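Local coordinates for conserved exported protein (Bacteroides fragilis, PDB 3CLW) that is of unknown function but, as a likely member of glycoside hydrolase family 30, may hydrolyse O-glycosyl bonds, at residues Y16-R29 with L346-V360. Residues are numbered along the deposited sequence; the frame is centred on the assembly and turned at random.
Sequences YQEIDNFSASDAWR and LTLANASAWQWWTAV
Gln-17 reaches across to the turn after helix 328-347. Its CB lies 3.6 Å from Asn-350 O. CG faces Asn-350 O and Ala-351 O, both on one side of it. CD lies 3.6 Å from Asn-350 O. The chain bends at chi2 (-85°), which turns the amide toward the helix end. There NE2 gives one bond to Leu-346 O (2.8 Å), on a lone pair, and another to Ala-351 O, from above that carbonyl plane. OE1 accepts a hydrogen bond from Arg-409 NE. One amide nitrogen thus ties a carbonyl near the helix end to one of the loop after it.

Further along, strands 21-25 and 353-356 run parallel, 19° apart. Gln-355 NE2 gives a hydrogen bond to Asn-21 OD1 (3.1 Å), and Gln-355 OE1 takes one from Arg-69 NH1. A beta bulge between Ser-23 and Ser-25 shifts the register by one. Beyond it, the edge of Trp-357 points at one face of Trp-28, with planes at 88°. Arg-29 NE (2.9 Å) and NH2 (3.0 Å) both bond to Val-360 O, which lies in the guanidinium plane. Thr-358 OG1 gives the same oxygen a third bond.

Strand 353-356 also pairs with strand 307-310. Its parallel pairing with strand 21-25 is the first-to-last pairing that closes a TIM barrel, as expected for glycoside hydrolase family 30.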
loop_
_atom_site.group_PDB
_atom_site.type_symbol
_atom_site.label_atom_id
_atom_site.label_comp_id
_atom_site.label_asym_id
_atom_site.label_seq_id
_atom_site.Cartn_x
_atom_site.Cartn_y
_atom_site.Cartn_z
ATOM N N TYR A 16 -10.162 -8.134 -16.636
ATOM C CA TYR A 16 -9.141 -8.696 -15.746
ATOM C C TYR A 16 -9.565 -8.702 -14.266
ATOM O O TYR A 16 -10.690 -9.101 -13.959
ATOM C CB TYR A 16 -7.800 -7.998 -15.976
ATOM C CG TYR A 16 -7.442 -8.022 -17.437
ATOM C CD1 TYR A 16 -7.035 -9.211 -18.060
ATOM C CD2 TYR A 16 -7.557 -6.880 -18.213
ATOM C CE1 TYR A 16 -6.727 -9.240 -19.429
ATOM C CE2 TYR A 16 -7.261 -6.893 -19.564
ATOM C CZ TYR A 16 -6.852 -8.071 -20.171
ATOM O OH TYR A 16 -6.558 -8.060 -21.511
ATOM N N GLN A 17 -8.665 -8.280 -13.367
ATOM C CA GLN A 17 -8.892 -8.347 -11.909
ATOM C C GLN A 17 -9.934 -7.322 -11.427
ATOM O O GLN A 17 -10.176 -6.314 -12.080
ATOM C CB GLN A 17 -7.570 -8.185 -11.116
ATOM C CG GLN A 17 -7.060 -6.712 -10.939
ATOM C CD GLN A 17 -6.246 -6.206 -12.113
ATOM O OE1 GLN A 17 -6.345 -6.728 -13.226
ATOM N NE2 GLN A 17 -5.401 -5.197 -11.866
ATOM N N GLU A 18 -10.541 -7.631 -10.286
ATOM C CA GLU A 18 -11.362 -6.706 -9.530
ATOM C C GLU A 18 -10.444 -5.814 -8.669
ATOM O O GLU A 18 -9.471 -6.308 -8.093
ATOM C CB GLU A 18 -12.297 -7.510 -8.636
ATOM C CG GLU A 18 -13.260 -6.705 -7.775
ATOM C CD GLU A 18 -14.066 -7.606 -6.829
ATOM O OE1 GLU A 18 -13.459 -8.482 -6.145
ATOM O OE2 GLU A 18 -15.306 -7.456 -6.773
ATOM N N ILE A 19 -10.751 -4.517 -8.597
ATOM C CA ILE A 19 -10.006 -3.588 -7.721
ATOM C C ILE A 19 -10.552 -3.635 -6.294
ATOM O O ILE A 19 -11.760 -3.508 -6.078
ATOM C CB ILE A 19 -10.043 -2.120 -8.216
ATOM C CG1 ILE A 19 -9.605 -1.987 -9.686
ATOM C CG2 ILE A 19 -9.197 -1.210 -7.310
ATOM C CD1 ILE A 19 -8.112 -2.280 -9.917
ATOM N N ASP A 20 -9.660 -3.844 -5.329
ATOM C CA ASP A 20 -10.014 -3.788 -3.913
ATOM C C ASP A 20 -9.870 -2.353 -3.375
ATOM O O ASP A 20 -10.821 -1.797 -2.873
ATOM C CB ASP A 20 -9.138 -4.750 -3.095
ATOM C CG ASP A 20 -9.398 -6.230 -3.430
ATOM O OD1 ASP A 20 -10.522 -6.557 -3.847
ATOM O OD2 ASP A 20 -8.479 -7.054 -3.269
ATOM N N ASN A 21 -8.673 -1.769 -3.465
ATOM C CA ASN A 21 -8.418 -0.438 -2.857
ATOM C C ASN A 21 -7.109 0.159 -3.301
ATOM O O ASN A 21 -6.308 -0.494 -3.966
ATOM C CB ASN A 21 -8.391 -0.522 -1.320
ATOM C CG ASN A 21 -7.290 -1.467 -0.784
ATOM O OD1 ASN A 21 -6.103 -1.115 -0.750
ATOM N ND2 ASN A 21 -7.690 -2.662 -0.341
ATOM N N PHE A 22 -6.911 1.409 -2.902
ATOM C CA PHE A 22 -5.609 2.031 -2.838
ATOM C C PHE A 22 -5.500 2.476 -1.392
ATOM O O PHE A 22 -6.483 2.884 -0.772
ATOM C CB PHE A 22 -5.539 3.215 -3.811
ATOM C CG PHE A 22 -5.513 2.788 -5.276
ATOM C CD1 PHE A 22 -4.293 2.630 -5.948
ATOM C CD2 PHE A 22 -6.696 2.506 -5.948
ATOM C CE1 PHE A 22 -4.266 2.208 -7.270
ATOM C CE2 PHE A 22 -6.681 2.082 -7.257
ATOM C CZ PHE A 22 -5.464 1.928 -7.926
ATOM N N SER A 23 -4.302 2.380 -0.847
ATOM C CA SER A 23 -4.150 2.478 0.560
ATOM C C SER A 23 -2.873 3.214 0.934
ATOM O O SER A 23 -2.064 3.527 0.077
ATOM C CB SER A 23 -4.158 1.082 1.155
ATOM O OG SER A 23 -4.293 1.147 2.564
ATOM N N ALA A 24 -2.733 3.514 2.224
ATOM C CA ALA A 24 -1.468 3.956 2.793
ATOM C C ALA A 24 -1.482 3.586 4.264
ATOM O O ALA A 24 -2.469 3.062 4.764
ATOM C CB ALA A 24 -1.264 5.475 2.607
ATOM N N SER A 25 -0.403 3.903 4.961
ATOM C CA SER A 25 -0.183 3.410 6.301
ATOM C C SER A 25 -0.135 4.562 7.324
ATOM O O SER A 25 0.368 5.649 7.030
ATOM C CB SER A 25 1.132 2.609 6.267
ATOM O OG SER A 25 1.403 2.022 7.502
ATOM N N ASP A 26 -0.670 4.312 8.514
ATOM C CA ASP A 26 -0.628 5.260 9.633
ATOM C C ASP A 26 0.666 5.226 10.481
ATOM O O ASP A 26 0.753 5.864 11.531
ATOM C CB ASP A 26 -1.843 5.015 10.525
ATOM C CG ASP A 26 -1.652 3.869 11.512
ATOM O OD1 ASP A 26 -0.671 3.101 11.411
ATOM O OD2 ASP A 26 -2.503 3.764 12.427
ATOM N N ALA A 27 1.652 4.451 10.044
ATOM C CA ALA A 27 2.733 4.023 10.960
ATOM C C ALA A 27 3.560 5.210 11.475
ATOM O O ALA A 27 3.846 6.165 10.707
ATOM C CB ALA A 27 3.614 3.027 10.290
ATOM N N TRP A 28 3.913 5.148 12.765
ATOM C CA TRP A 28 4.896 6.039 13.383
ATOM C C TRP A 28 4.406 7.460 13.630
ATOM O O TRP A 28 4.320 7.870 14.777
ATOM C CB TRP A 28 6.204 6.062 12.608
ATOM C CG TRP A 28 6.855 4.727 12.470
ATOM C CD1 TRP A 28 6.615 3.580 13.209
ATOM C CD2 TRP A 28 7.870 4.381 11.514
ATOM N NE1 TRP A 28 7.432 2.555 12.755
ATOM C CE2 TRP A 28 8.208 3.027 11.724
ATOM C CE3 TRP A 28 8.548 5.103 10.522
ATOM C CZ2 TRP A 28 9.172 2.379 10.963
ATOM C CZ3 TRP A 28 9.546 4.442 9.775
ATOM C CH2 TRP A 28 9.834 3.107 10.001
ATOM N N ARG A 29 4.023 8.163 12.564
ATOM C CA ARG A 29 3.770 9.606 12.615
ATOM C C ARG A 29 2.351 10.045 12.935
ATOM O O ARG A 29 2.149 11.058 13.611
ATOM C CB ARG A 29 4.354 10.269 11.349
ATOM C CG ARG A 29 5.832 9.887 11.268
ATOM C CD ARG A 29 6.587 10.511 10.160
ATOM N NE ARG A 29 6.627 9.696 8.961
ATOM C CZ ARG A 29 7.594 8.858 8.605
ATOM N NH1 ARG A 29 8.639 8.603 9.369
ATOM N NH2 ARG A 29 7.482 8.255 7.446
ATOM N N LEU A 346 -0.673 -3.031 -11.550
ATOM C CA LEU A 346 -2.057 -3.227 -11.990
ATOM C C LEU A 346 -2.181 -4.025 -13.291
ATOM O O LEU A 346 -3.082 -4.812 -13.443
ATOM C CB LEU A 346 -2.749 -1.869 -12.166
ATOM C CG LEU A 346 -3.010 -1.022 -10.922
ATOM C CD1 LEU A 346 -3.558 0.349 -11.310
ATOM C CD2 LEU A 346 -3.939 -1.748 -9.930
ATOM N N THR A 347 -1.267 -3.797 -14.228
ATOM C CA THR A 347 -1.404 -4.370 -15.561
ATOM C C THR A 347 -0.548 -5.612 -15.801
ATOM O O THR A 347 -0.899 -6.415 -16.625
ATOM C CB THR A 347 -1.098 -3.334 -16.670
ATOM O OG1 THR A 347 0.255 -2.897 -16.526
ATOM C CG2 THR A 347 -2.028 -2.137 -16.581
ATOM N N LEU A 348 0.579 -5.744 -15.116
ATOM C CA LEU A 348 1.437 -6.899 -15.284
ATOM C C LEU A 348 1.232 -7.924 -14.165
ATOM O O LEU A 348 1.042 -9.096 -14.441
ATOM C CB LEU A 348 2.910 -6.502 -15.409
ATOM C CG LEU A 348 3.283 -5.572 -16.561
ATOM C CD1 LEU A 348 4.782 -5.578 -16.771
ATOM C CD2 LEU A 348 2.560 -5.936 -17.839
ATOM N N ALA A 349 1.237 -7.462 -12.912
ATOM C CA ALA A 349 1.037 -8.337 -11.765
ATOM C C ALA A 349 -0.449 -8.511 -11.461
ATOM O O ALA A 349 -0.804 -9.301 -10.585
ATOM C CB ALA A 349 1.805 -7.837 -10.554
ATOM N N ASN A 350 -1.297 -7.804 -12.214
ATOM C CA ASN A 350 -2.751 -7.799 -12.029
ATOM C C ASN A 350 -3.175 -7.546 -10.584
ATOM O O ASN A 350 -4.090 -8.208 -10.064
ATOM C CB ASN A 350 -3.377 -9.102 -12.564
ATOM C CG ASN A 350 -3.533 -9.108 -14.086
ATOM O OD1 ASN A 350 -4.617 -9.332 -14.609
ATOM N ND2 ASN A 350 -2.453 -8.865 -14.789
ATOM N N ALA A 351 -2.502 -6.597 -9.919
ATOM C CA ALA A 351 -2.711 -6.399 -8.494
ATOM C C ALA A 351 -4.122 -5.931 -8.253
ATOM O O ALA A 351 -4.611 -5.086 -8.995
ATOM C CB ALA A 351 -1.720 -5.388 -7.952
ATOM N N SER A 352 -4.776 -6.435 -7.204
ATOM C CA SER A 352 -6.074 -5.861 -6.813
ATOM C C SER A 352 -6.021 -4.651 -5.883
ATOM O O SER A 352 -7.057 -4.046 -5.596
ATOM C CB SER A 352 -7.022 -6.932 -6.233
ATOM O OG SER A 352 -7.525 -7.773 -7.274
ATOM N N ALA A 353 -4.836 -4.332 -5.363
ATOM C CA ALA A 353 -4.640 -3.184 -4.467
ATOM C C ALA A 353 -3.222 -2.699 -4.639
ATOM O O ALA A 353 -2.340 -3.510 -4.952
ATOM C CB ALA A 353 -4.876 -3.545 -3.024
ATOM N N TRP A 354 -3.013 -1.391 -4.436
ATOM C CA TRP A 354 -1.673 -0.780 -4.374
ATOM C C TRP A 354 -1.610 0.090 -3.117
ATOM O O TRP A 354 -2.478 0.941 -2.916
ATOM C CB TRP A 354 -1.360 0.040 -5.642
ATOM C CG TRP A 354 0.096 0.292 -5.755
ATOM C CD1 TRP A 354 1.020 -0.490 -6.404
ATOM C CD2 TRP A 354 0.836 1.367 -5.144
ATOM N NE1 TRP A 354 2.275 0.046 -6.251
ATOM C CE2 TRP A 354 2.194 1.173 -5.467
ATOM C CE3 TRP A 354 0.477 2.467 -4.337
ATOM C CZ2 TRP A 354 3.206 2.055 -5.037
ATOM C CZ3 TRP A 354 1.475 3.328 -3.896
ATOM C CH2 TRP A 354 2.827 3.119 -4.263
ATOM N N GLN A 355 -0.610 -0.134 -2.264
ATOM C CA GLN A 355 -0.590 0.504 -0.940
ATOM C C GLN A 355 0.748 1.179 -0.631
ATOM O O GLN A 355 1.817 0.566 -0.757
ATOM C CB GLN A 355 -0.950 -0.509 0.153
ATOM C CG GLN A 355 -2.087 -1.485 -0.266
ATOM C CD GLN A 355 -2.625 -2.295 0.874
ATOM O OE1 GLN A 355 -1.858 -2.956 1.574
ATOM N NE2 GLN A 355 -3.944 -2.262 1.077
ATOM N N TRP A 356 0.675 2.456 -0.282
ATOM C CA TRP A 356 1.833 3.196 0.228
ATOM C C TRP A 356 2.275 2.670 1.583
ATOM O O TRP A 356 1.483 2.069 2.301
ATOM C CB TRP A 356 1.473 4.700 0.409
ATOM C CG TRP A 356 1.521 5.457 -0.831
ATOM C CD1 TRP A 356 0.457 5.847 -1.609
ATOM C CD2 TRP A 356 2.695 5.946 -1.481
ATOM N NE1 TRP A 356 0.907 6.561 -2.696
ATOM C CE2 TRP A 356 2.275 6.632 -2.645
ATOM C CE3 TRP A 356 4.073 5.867 -1.195
ATOM C CZ2 TRP A 356 3.180 7.224 -3.527
ATOM C CZ3 TRP A 356 4.972 6.455 -2.073
ATOM C CH2 TRP A 356 4.526 7.138 -3.213
ATOM N N TRP A 357 3.532 2.928 1.925
ATOM C CA TRP A 357 3.984 2.915 3.303
ATOM C C TRP A 357 3.383 4.185 3.987
ATOM O O TRP A 357 2.235 4.592 3.685
ATOM C CB TRP A 357 5.538 2.820 3.315
ATOM C CG TRP A 357 6.260 2.913 4.634
ATOM C CD1 TRP A 357 7.337 3.707 4.900
ATOM C CD2 TRP A 357 5.962 2.226 5.869
ATOM N NE1 TRP A 357 7.736 3.556 6.201
ATOM C CE2 TRP A 357 6.905 2.664 6.825
ATOM C CE3 TRP A 357 4.975 1.312 6.265
ATOM C CZ2 TRP A 357 6.911 2.206 8.151
ATOM C CZ3 TRP A 357 4.980 0.852 7.579
ATOM C CH2 TRP A 357 5.945 1.306 8.510
ATOM N N THR A 358 4.093 4.802 4.911
ATOM C CA THR A 358 3.527 5.955 5.635
ATOM C C THR A 358 2.970 7.046 4.675
ATOM O O THR A 358 3.656 7.466 3.748
ATOM C CB THR A 358 4.566 6.584 6.538
ATOM O OG1 THR A 358 5.667 7.006 5.726
ATOM C CG2 THR A 358 5.084 5.579 7.619
ATOM N N ALA A 359 1.723 7.469 4.888
ATOM C CA ALA A 359 1.124 8.591 4.149
ATOM C C ALA A 359 1.938 9.917 4.293
ATOM O O ALA A 359 1.971 10.746 3.378
ATOM C CB ALA A 359 -0.291 8.794 4.622
ATOM N N VAL A 360 2.595 10.095 5.440
ATOM C CA VAL A 360 3.365 11.305 5.725
ATOM C C VAL A 360 4.797 10.922 6.077
ATOM O O VAL A 360 5.088 9.769 6.509
ATOM C CB VAL A 360 2.724 12.177 6.859
ATOM C CG1 VAL A 360 1.294 12.557 6.516
ATOM C CG2 VAL A 360 2.736 11.419 8.181
#